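Local coordinates for protein alginase (Pseudoalteromonas, PDB 4Q8K) that depolymerises alginate as a lyase of polysaccharide lyase family 18, presumably by beta-elimination at its uronate linkages, at residues 188-193 / 316-321; 198-203 / 309-314; 204-209 / 362-367. All coordinates share one frame; numbering follows the deposited sequence.

Interaction 1 (188-193 / 316-321). With SO4 (sulfate ion), chain D.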
loop_
_atom_site.group_PDB
_atom_site.type_symbol
_atom_site.label_atom_id
_atom_site.label_comp_id
_atom_site.label_asym_id
_atom_site.label_seq_id
_atom_site.Cartn_x
_atom_site.Cartn_y
_atom_site.Cartn_z
ATOM N N ARG A 188 -6.967 2.871 7.288
ATOM C CA ARG A 188 -6.251 1.718 6.746
ATOM C C ARG A 188 -6.808 0.373 7.190
ATOM O O ARG A 188 -7.477 0.253 8.227
ATOM C CB ARG A 188 -4.752 1.784 7.066
ATOM C CG ARG A 188 -4.410 1.324 8.479
ATOM C CD ARG A 188 -2.969 1.612 8.833
ATOM N NE ARG A 188 -2.655 3.033 8.737
ATOM C CZ ARG A 188 -1.477 3.566 9.035
ATOM N NH1 ARG A 188 -0.470 2.799 9.444
ATOM N NH2 ARG A 188 -1.302 4.877 8.922
ATOM N N HIS A 189 -6.511 -0.634 6.378
ATOM C CA HIS A 189 -6.732 -2.031 6.716
ATOM C C HIS A 189 -5.503 -2.732 6.146
ATOM O O HIS A 189 -5.370 -2.846 4.931
ATOM C CB HIS A 189 -7.987 -2.546 6.046
ATOM C CG HIS A 189 -8.613 -3.708 6.751
ATOM N ND1 HIS A 189 -9.645 -4.433 6.209
ATOM C CD2 HIS A 189 -8.341 -4.269 7.954
ATOM C CE1 HIS A 189 -10.002 -5.390 7.056
ATOM N NE2 HIS A 189 -9.228 -5.308 8.121
ATOM N N GLU A 190 -4.603 -3.183 7.017
ATOM C CA GLU A 190 -3.231 -3.430 6.604
ATOM C C GLU A 190 -2.515 -4.422 7.518
ATOM O O GLU A 190 -2.818 -4.514 8.717
ATOM C CB GLU A 190 -2.516 -2.083 6.662
ATOM C CG GLU A 190 -1.101 -2.018 6.169
ATOM C CD GLU A 190 -0.587 -0.595 6.241
ATOM O OE1 GLU A 190 -0.206 -0.141 7.346
ATOM O OE2 GLU A 190 -0.590 0.077 5.195
ATOM N N TYR A 191 -1.560 -5.155 6.946
ATOM C CA TYR A 191 -0.665 -5.994 7.733
ATOM C C TYR A 191 0.721 -5.356 7.742
ATOM O O TYR A 191 1.128 -4.742 6.754
ATOM C CB TYR A 191 -0.551 -7.390 7.125
ATOM C CG TYR A 191 -1.732 -8.307 7.349
ATOM C CD1 TYR A 191 -1.971 -8.874 8.597
ATOM C CD2 TYR A 191 -2.588 -8.638 6.304
ATOM C CE1 TYR A 191 -3.034 -9.727 8.793
ATOM C CE2 TYR A 191 -3.656 -9.481 6.491
ATOM C CZ TYR A 191 -3.873 -10.026 7.739
ATOM O OH TYR A 191 -4.942 -10.867 7.929
ATOM N N LYS A 192 1.452 -5.511 8.844
ATOM C CA LYS A 192 2.803 -4.972 8.945
ATOM C C LYS A 192 3.756 -5.969 9.600
ATOM O O LYS A 192 3.385 -6.660 10.543
ATOM C CB LYS A 192 2.800 -3.666 9.743
ATOM C CG LYS A 192 2.163 -3.798 11.125
ATOM C CD LYS A 192 2.329 -2.536 11.953
ATOM C CE LYS A 192 1.665 -2.712 13.331
ATOM N NZ LYS A 192 1.846 -1.495 14.179
ATOM N N VAL A 193 4.986 -6.050 9.101
ATOM C CA VAL A 193 5.977 -6.887 9.763
ATOM C C VAL A 193 6.125 -6.430 11.211
ATOM O O VAL A 193 6.334 -5.245 11.482
ATOM C CB VAL A 193 7.341 -6.829 9.048
ATOM C CG1 VAL A 193 8.405 -7.602 9.833
ATOM C CG2 VAL A 193 7.230 -7.365 7.613
ATOM N N TYR A 316 10.282 -1.853 7.803
ATOM C CA TYR A 316 9.246 -2.872 7.804
ATOM C C TYR A 316 8.291 -2.773 6.635
ATOM O O TYR A 316 7.879 -1.686 6.241
ATOM C CB TYR A 316 8.498 -2.918 9.145
ATOM C CG TYR A 316 7.744 -1.673 9.594
ATOM C CD1 TYR A 316 8.427 -0.527 9.994
ATOM C CD2 TYR A 316 6.352 -1.669 9.675
ATOM C CE1 TYR A 316 7.737 0.602 10.440
ATOM C CE2 TYR A 316 5.665 -0.551 10.127
ATOM C CZ TYR A 316 6.365 0.576 10.504
ATOM O OH TYR A 316 5.690 1.689 10.954
ATOM N N PHE A 317 7.974 -3.936 6.083
ATOM C CA PHE A 317 7.056 -4.053 4.973
ATOM C C PHE A 317 5.612 -4.075 5.472
ATOM O O PHE A 317 5.318 -4.675 6.513
ATOM C CB PHE A 317 7.348 -5.334 4.193
ATOM C CG PHE A 317 6.509 -5.497 2.954
ATOM C CD1 PHE A 317 6.697 -4.661 1.869
ATOM C CD2 PHE A 317 5.559 -6.499 2.867
ATOM C CE1 PHE A 317 5.932 -4.807 0.719
ATOM C CE2 PHE A 317 4.788 -6.655 1.729
ATOM C CZ PHE A 317 4.982 -5.806 0.645
ATOM N N LYS A 318 4.724 -3.419 4.725
ATOM C CA LYS A 318 3.292 -3.478 4.989
ATOM C C LYS A 318 2.537 -3.685 3.691
ATOM O O LYS A 318 3.018 -3.313 2.614
ATOM C CB LYS A 318 2.794 -2.175 5.636
ATOM C CG LYS A 318 3.715 -1.598 6.685
ATOM C CD LYS A 318 3.018 -0.521 7.509
ATOM C CE LYS A 318 2.718 0.720 6.693
ATOM N NZ LYS A 318 1.997 1.740 7.539
ATOM N N PHE A 319 1.341 -4.251 3.778
ATOM C CA PHE A 319 0.518 -4.370 2.580
ATOM C C PHE A 319 -0.946 -4.440 2.980
ATOM O O PHE A 319 -1.264 -4.802 4.113
ATOM C CB PHE A 319 0.927 -5.603 1.769
ATOM C CG PHE A 319 0.608 -6.902 2.449
ATOM C CD1 PHE A 319 1.483 -7.439 3.381
ATOM C CD2 PHE A 319 -0.555 -7.580 2.157
ATOM C CE1 PHE A 319 1.189 -8.638 4.016
ATOM C CE2 PHE A 319 -0.855 -8.783 2.787
ATOM C CZ PHE A 319 0.025 -9.308 3.714
ATOM N N GLY A 320 -1.822 -4.076 2.048
ATOM C CA GLY A 320 -3.254 -4.039 2.285
ATOM C C GLY A 320 -3.890 -2.872 1.556
ATOM O O GLY A 320 -3.708 -2.694 0.352
ATOM N N ASN A 321 -4.643 -2.058 2.281
ATOM C CA ASN A 321 -5.328 -0.956 1.634
ATOM C C ASN A 321 -5.326 0.208 2.605
ATOM O O ASN A 321 -6.094 0.223 3.575
ATOM C CB ASN A 321 -6.745 -1.393 1.242
ATOM C CG ASN A 321 -7.554 -0.283 0.586
ATOM O OD1 ASN A 321 -7.131 0.869 0.542
ATOM N ND2 ASN A 321 -8.738 -0.630 0.101
HETATM S S SO4 D . 2.142 5.732 10.497
HETATM O O1 SO4 D . 2.811 6.018 11.769
HETATM O O2 SO4 D . 3.069 6.025 9.403
HETATM O O3 SO4 D . 1.733 4.329 10.482
HETATM O O4 SO4 D . 0.968 6.586 10.371
#
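Y191 and F319 face each other as a hydrogen-bonded pair of the antiparallel strands 188-193 and 316-319, neighbours in one of the two sheets of the beta-jelly roll. The register runs on to H189 and N321, just past the corner the chain turns at G320. Residues 316-322 read YFKFGNY, matching the YFKxGxY signature of related alginate lyases, so the K318 face probably belongs to the substrate groove. K318 can be followed outward over that face. Its CB lies 3.3 Å from Y191 O, and its CG packs 3.8 Å from K192 CB. CD already lies beside E190 OE1; the bend at chi3 (-68°) keeps the chain there, CE of K318 coming within 3.1 Å of E190 OE1. At the tip, K318 NZ bonds E190 OE1 at 2.9 Å, on the syn side but 30° out of the carboxylate plane. The same oxygen makes a long salt bridge of 3.6 Å with R188 NH1, which has a second carboxylate partner in E157. R188 thus joins K318 around E190 and turns the edge of its guanidinium to a sulfate, probably from the crystallisation liquor, that T181 also holds. R188 NH1 donates to sulfate O3 at 2.9 Å and NH2 to O4, a pairing consistent with a site suited to anionic groups. On the other face of the sheet Y191 and F319 pack together, and F319 also meets the ring of F208 from the second sheet. The Y191 and F319 rings are oblique, their planes 33° apart. Y191 CB sits over the F319 face, 4.2 Å from the ring centroid, while Y191 CD2 touches F319 CZ at 3.7 Å.

Interaction 2 (198-203 / 309-314)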
loop_
_atom_site.group_PDB
_atom_site.type_symbol
_atom_site.label_atom_id
_atom_site.label_comp_id
_atom_site.label_asym_id
_atom_site.label_seq_id
_atom_site.Cartn_x
_atom_site.Cartn_y
_atom_site.Cartn_z
ATOM N N ARG A 198 12.073 -6.546 12.825
ATOM C CA ARG A 198 12.591 -5.479 11.960
ATOM C C ARG A 198 14.100 -5.304 12.013
ATOM O O ARG A 198 14.700 -5.264 13.088
ATOM C CB ARG A 198 11.903 -4.157 12.277
ATOM C CG ARG A 198 10.415 -4.256 12.109
ATOM C CD ARG A 198 9.713 -2.961 12.479
ATOM N NE ARG A 198 8.273 -3.166 12.525
ATOM C CZ ARG A 198 7.413 -2.294 13.057
ATOM N NH1 ARG A 198 7.853 -1.154 13.577
ATOM N NH2 ARG A 198 6.118 -2.562 13.075
ATOM N N VAL A 199 14.700 -5.207 10.829
ATOM C CA VAL A 199 16.120 -4.930 10.692
ATOM C C VAL A 199 16.304 -3.942 9.548
ATOM O O VAL A 199 15.328 -3.399 9.029
ATOM C CB VAL A 199 16.927 -6.215 10.431
ATOM C CG1 VAL A 199 16.931 -7.103 11.688
ATOM C CG2 VAL A 199 16.358 -6.966 9.228
ATOM N N ALA A 200 17.545 -3.691 9.158
ATOM C CA ALA A 200 17.809 -2.728 8.094
ATOM C C ALA A 200 17.314 -3.249 6.750
ATOM O O ALA A 200 17.204 -4.457 6.548
ATOM C CB ALA A 200 19.296 -2.397 8.033
ATOM N N MET A 201 16.995 -2.340 5.835
ATOM C CA MET A 201 16.629 -2.749 4.482
ATOM C C MET A 201 17.736 -3.612 3.880
ATOM O O MET A 201 17.468 -4.604 3.208
ATOM C CB MET A 201 16.365 -1.536 3.582
ATOM C CG MET A 201 15.040 -0.804 3.889
ATOM S SD MET A 201 13.587 -1.791 3.498
ATOM C CE MET A 201 13.589 -1.798 1.716
ATOM N N THR A 202 18.979 -3.227 4.146
ATOM C CA THR A 202 20.146 -3.920 3.610
ATOM C C THR A 202 20.445 -5.251 4.300
ATOM O O THR A 202 21.424 -5.920 3.967
ATOM C CB THR A 202 21.405 -3.037 3.714
ATOM O OG1 THR A 202 21.544 -2.559 5.058
ATOM C CG2 THR A 202 21.306 -1.850 2.765
ATOM N N GLN A 203 19.618 -5.638 5.261
ATOM C CA GLN A 203 19.852 -6.877 5.985
ATOM C C GLN A 203 18.824 -7.955 5.723
ATOM O O GLN A 203 18.821 -8.980 6.392
ATOM C CB GLN A 203 19.950 -6.616 7.487
ATOM C CG GLN A 203 21.139 -5.774 7.877
ATOM C CD GLN A 203 21.209 -5.558 9.364
ATOM O OE1 GLN A 203 20.204 -5.235 10.002
ATOM N NE2 GLN A 203 22.396 -5.754 9.938
ATOM N N VAL A 309 17.763 1.727 -2.341
ATOM C CA VAL A 309 16.976 2.691 -1.575
ATOM C C VAL A 309 17.731 3.176 -0.343
ATOM O O VAL A 309 18.672 2.527 0.114
ATOM C CB VAL A 309 15.633 2.091 -1.146
ATOM C CG1 VAL A 309 14.780 1.742 -2.361
ATOM C CG2 VAL A 309 15.849 0.860 -0.278
ATOM N N GLU A 310 17.327 4.328 0.188
ATOM C CA GLU A 310 17.914 4.823 1.428
ATOM C C GLU A 310 17.656 3.798 2.523
ATOM O O GLU A 310 16.525 3.366 2.728
ATOM C CB GLU A 310 17.316 6.175 1.822
ATOM C CG GLU A 310 18.016 6.831 3.015
ATOM C CD GLU A 310 17.601 8.284 3.224
ATOM O OE1 GLU A 310 16.390 8.547 3.355
ATOM O OE2 GLU A 310 18.488 9.166 3.248
ATOM N N ASP A 311 18.717 3.393 3.205
ATOM C CA ASP A 311 18.616 2.369 4.232
ATOM C C ASP A 311 17.963 2.937 5.491
ATOM O O ASP A 311 18.091 4.122 5.787
ATOM C CB ASP A 311 20.018 1.838 4.541
ATOM C CG ASP A 311 20.004 0.432 5.107
ATOM O OD1 ASP A 311 18.932 -0.204 5.115
ATOM O OD2 ASP A 311 21.080 -0.041 5.528
ATOM N N ASP A 312 17.244 2.089 6.212
ATOM C CA ASP A 312 16.740 2.430 7.536
ATOM C C ASP A 312 16.933 1.210 8.411
ATOM O O ASP A 312 16.626 0.099 7.991
ATOM C CB ASP A 312 15.259 2.804 7.486
ATOM C CG ASP A 312 14.701 3.169 8.857
ATOM O OD1 ASP A 312 14.506 2.254 9.684
ATOM O OD2 ASP A 312 14.454 4.370 9.109
ATOM N N SER A 313 17.427 1.418 9.628
ATOM C CA SER A 313 17.843 0.312 10.494
ATOM C C SER A 313 16.703 -0.539 11.062
ATOM O O SER A 313 16.925 -1.679 11.479
ATOM C CB SER A 313 18.711 0.836 11.640
ATOM O OG SER A 313 17.968 1.702 12.474
ATOM N N GLN A 314 15.492 0.011 11.092
ATOM C CA GLN A 314 14.344 -0.715 11.633
ATOM C C GLN A 314 13.177 -0.674 10.659
ATOM O O GLN A 314 12.069 -0.276 11.004
ATOM C CB GLN A 314 13.934 -0.137 12.990
ATOM C CG GLN A 314 15.043 -0.162 14.019
ATOM C CD GLN A 314 15.472 -1.570 14.363
ATOM O OE1 GLN A 314 14.648 -2.480 14.431
ATOM N NE2 GLN A 314 16.768 -1.759 14.577
HETATM O O HOH W 1 10.422 0.272 13.271
#
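The short 3-10 turn 201-203, in the loop that leads into strand 204-216, is tied to loop 309-314 by D311, whose carboxylate takes two bonds from T202. T202 OG1 donates to D311 OD2 at 2.6 Å, on the syn side but 33° out of the carboxylate plane, and the two side chains cross at about a right angle. T202 N reaches D311 OD1 at 3.2 Å from above the carboxylate plane. D311 chi1 of -155° swings the carboxylate over to T202. Next to it, D312 O accepts from M201 N at 3.3 Å, a rather bent bond (140°), and also receives the CA-H of A200 at 3.1 Å from A200 CA. D312 OD1 folds its own loop into an Asx turn by accepting from Q314 N, and S230 binds the same oxygen. Inward, M201 curls at chi2 and chi3 to bring CE within 4.0 Å of V309 CG2, beside I235 and V296. At the far end water 1 bridges R198 NH1 and Q314 O, while R198 NE holds V193 O. The loops are thus joined mainly by polar groups: the D311 carboxylate, shared between a hydroxyl and a backbone N-H, ties T202 of the turn to loop 309-314 and probably keeps its negative charge at this solvent-facing rim.

Interaction 3 (204-209 / 362-367); sequences TYEVFE and VSYTRE
E206 and Y364 meet with the carboxylate nearly perpendicular to the tyrosine ring (planes 83° apart), on antiparallel strands 204-209 and 362-367 of the seven-stranded sheet of the jelly roll. Y364 OH donates to E206 OE1 at 2.7 Å, using the anti lone pair of an oxygen that lies in the ring plane. The extended R366 side chain runs alongside E206, pointing the same way, and turns its guanidinium almost square to the carboxylate. R366 NH1 donates to Y364 OH at 3.2 Å, close to the guanidinium plane. The direct salt bridge of R366 NH1 to E206 OE1 is long, 3.7 Å, and water 2 bridges the same two atoms. Over one face of the guanidinium lies T204 CG2, and R366 NH2 is hydrogen-bonded to L197 O. F208 crosses Y364 at about a right angle. F208 CB lies 4.0 Å from Y364 CD1, at the ring edge; with CG anti to the backbone N (chi1 174°) the F208 ring extends so that CE1 reaches V362 CG1. On the opposite face Y205 and E367 lie side by side, and Y205 CD2 approaches E367 OE2 to 3.3 Å. Water 3 links V207 O to S363 OG. Y364 OH and water 2 grip E206 OE1, and OE2 is hydrogen-bonded with H227 and N291, so both oxygens of the buried carboxylate are satisfied and its rotation is fixed.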
loop_
_atom_site.group_PDB
_atom_site.type_symbol
_atom_site.label_atom_id
_atom_site.label_comp_id
_atom_site.label_asym_id
_atom_site.label_seq_id
_atom_site.Cartn_x
_atom_site.Cartn_y
_atom_site.Cartn_z
ATOM N N THR A 204 17.913 -7.750 4.776
ATOM C CA THR A 204 16.997 -8.806 4.387
ATOM C C THR A 204 16.827 -9.010 2.922
ATOM O O THR A 204 16.933 -8.104 2.163
ATOM C CB THR A 204 15.541 -8.596 4.873
ATOM O OG1 THR A 204 15.061 -7.329 4.453
ATOM C CG2 THR A 204 15.468 -8.636 6.313
ATOM N N TYR A 205 16.437 -10.217 2.574
ATOM C CA TYR A 205 15.936 -10.525 1.268
ATOM C C TYR A 205 14.449 -10.863 1.433
ATOM O O TYR A 205 14.122 -11.813 2.060
ATOM C CB TYR A 205 16.722 -11.679 0.619
ATOM C CG TYR A 205 16.188 -12.075 -0.714
ATOM C CD1 TYR A 205 16.532 -11.393 -1.853
ATOM C CD2 TYR A 205 15.311 -13.102 -0.829
ATOM C CE1 TYR A 205 16.023 -11.744 -3.060
ATOM C CE2 TYR A 205 14.793 -13.446 -2.031
ATOM C CZ TYR A 205 15.160 -12.762 -3.135
ATOM O OH TYR A 205 14.624 -13.122 -4.302
ATOM N N GLU A 206 13.573 -10.031 0.894
ATOM C CA GLU A 206 12.136 -10.250 0.963
ATOM C C GLU A 206 11.501 -10.276 -0.389
ATOM O O GLU A 206 11.838 -9.508 -1.237
ATOM C CB GLU A 206 11.412 -9.105 1.607
ATOM C CG GLU A 206 11.816 -8.679 2.938
ATOM C CD GLU A 206 11.136 -7.364 3.292
ATOM O OE1 GLU A 206 10.035 -7.440 3.811
ATOM O OE2 GLU A 206 11.730 -6.319 3.051
ATOM N N VAL A 207 10.517 -11.129 -0.530
ATOM C CA VAL A 207 9.724 -11.173 -1.740
ATOM C C VAL A 207 8.258 -11.215 -1.339
ATOM O O VAL A 207 7.852 -12.082 -0.558
ATOM C CB VAL A 207 10.033 -12.432 -2.564
ATOM C CG1 VAL A 207 9.129 -12.504 -3.786
ATOM C CG2 VAL A 207 11.512 -12.464 -2.972
ATOM N N PHE A 208 7.469 -10.272 -1.851
ATOM C CA PHE A 208 6.026 -10.316 -1.682
ATOM C C PHE A 208 5.404 -10.370 -3.065
ATOM O O PHE A 208 5.775 -9.595 -3.949
ATOM C CB PHE A 208 5.515 -9.084 -0.922
ATOM C CG PHE A 208 4.008 -9.002 -0.830
ATOM C CD1 PHE A 208 3.335 -9.613 0.207
ATOM C CD2 PHE A 208 3.269 -8.303 -1.781
ATOM C CE1 PHE A 208 1.941 -9.533 0.304
ATOM C CE2 PHE A 208 1.891 -8.227 -1.703
ATOM C CZ PHE A 208 1.224 -8.844 -0.653
ATOM N N GLU A 209 4.487 -11.310 -3.259
ATOM C CA GLU A 209 3.746 -11.399 -4.502
ATOM C C GLU A 209 2.279 -11.626 -4.193
ATOM O O GLU A 209 1.943 -12.342 -3.250
ATOM C CB GLU A 209 4.282 -12.522 -5.395
ATOM C CG GLU A 209 3.628 -12.560 -6.776
ATOM C CD GLU A 209 4.459 -13.285 -7.822
ATOM O OE1 GLU A 209 5.480 -13.914 -7.467
ATOM O OE2 GLU A 209 4.087 -13.212 -9.013
ATOM N N VAL A 362 -1.169 -15.296 -2.720
ATOM C CA VAL A 362 -0.228 -14.479 -1.985
ATOM C C VAL A 362 0.967 -15.299 -1.516
ATOM O O VAL A 362 0.807 -16.423 -1.044
ATOM C CB VAL A 362 -0.913 -13.848 -0.770
ATOM C CG1 VAL A 362 0.048 -12.943 -0.015
ATOM C CG2 VAL A 362 -2.148 -13.076 -1.225
ATOM N N SER A 363 2.161 -14.736 -1.654
ATOM C CA SER A 363 3.343 -15.326 -1.039
ATOM C C SER A 363 4.229 -14.265 -0.398
ATOM O O SER A 363 4.267 -13.116 -0.826
ATOM C CB SER A 363 4.132 -16.176 -2.042
ATOM O OG SER A 363 4.543 -15.399 -3.147
ATOM N N TYR A 364 4.893 -14.639 0.670
ATOM C CA TYR A 364 5.846 -13.776 1.310
ATOM C C TYR A 364 7.008 -14.587 1.819
ATOM O O TYR A 364 6.821 -15.555 2.476
ATOM C CB TYR A 364 5.234 -12.990 2.468
ATOM C CG TYR A 364 6.191 -12.064 3.104
ATOM C CD1 TYR A 364 6.548 -10.881 2.519
ATOM C CD2 TYR A 364 6.778 -12.385 4.290
ATOM C CE1 TYR A 364 7.438 -10.039 3.126
ATOM C CE2 TYR A 364 7.674 -11.568 4.891
ATOM C CZ TYR A 364 8.014 -10.401 4.319
ATOM O OH TYR A 364 8.935 -9.632 4.940
ATOM N N THR A 365 8.207 -14.173 1.476
ATOM C CA THR A 365 9.395 -14.777 2.045
ATOM C C THR A 365 10.300 -13.725 2.590
ATOM O O THR A 365 10.396 -12.658 2.060
ATOM C CB THR A 365 10.196 -15.608 1.026
ATOM O OG1 THR A 365 10.860 -14.731 0.149
ATOM C CG2 THR A 365 9.348 -16.491 0.236
ATOM N N ARG A 366 10.988 -14.090 3.656
ATOM C CA ARG A 366 11.845 -13.211 4.373
ATOM C C ARG A 366 13.065 -13.959 4.900
ATOM O O ARG A 366 12.933 -14.881 5.643
ATOM C CB ARG A 366 11.094 -12.654 5.555
ATOM C CG ARG A 366 11.852 -11.715 6.435
ATOM C CD ARG A 366 11.008 -11.353 7.648
ATOM N NE ARG A 366 11.665 -10.356 8.454
ATOM C CZ ARG A 366 11.679 -9.076 8.170
ATOM N NH1 ARG A 366 11.055 -8.646 7.117
ATOM N NH2 ARG A 366 12.313 -8.247 8.934
ATOM N N GLU A 367 14.237 -13.556 4.454
ATOM C CA GLU A 367 15.500 -14.047 4.992
ATOM C C GLU A 367 16.424 -12.948 5.447
ATOM O O GLU A 367 16.666 -11.993 4.767
ATOM C CB GLU A 367 16.216 -14.967 4.011
ATOM C CG GLU A 367 16.073 -14.618 2.562
ATOM C CD GLU A 367 15.615 -15.784 1.716
ATOM O OE1 GLU A 367 14.779 -16.564 2.178
ATOM O OE2 GLU A 367 16.104 -15.920 0.586
HETATM O O HOH W 2 10.329 -5.880 6.228
HETATM O O HOH W 3 6.888 -14.405 -1.976
#

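How the interactions relate
The contacts run from the buried middle of the jelly roll (interaction 1) outward to its loops and second sheet. Interaction 1 joins strands of one sheet, interaction 3 joins strands 204-216 and 355-368 of the other, and their centres are about 14 Å apart. F317 and F319 of the first pack on F208 of the third, between the two sheets. Interaction 2 ties the loops leading from strand 186-193 to 204-216 and from 303-308 to 316-319, both crossovers between the sheets, its centre about 17 Å from interaction 1 and 15 Å from interaction 3. In chain order 188-193, 198-203 and 204-209 precede 309-314, 316-321 and 362-367, so each contact pairs an early segment with one more than 100 residues later.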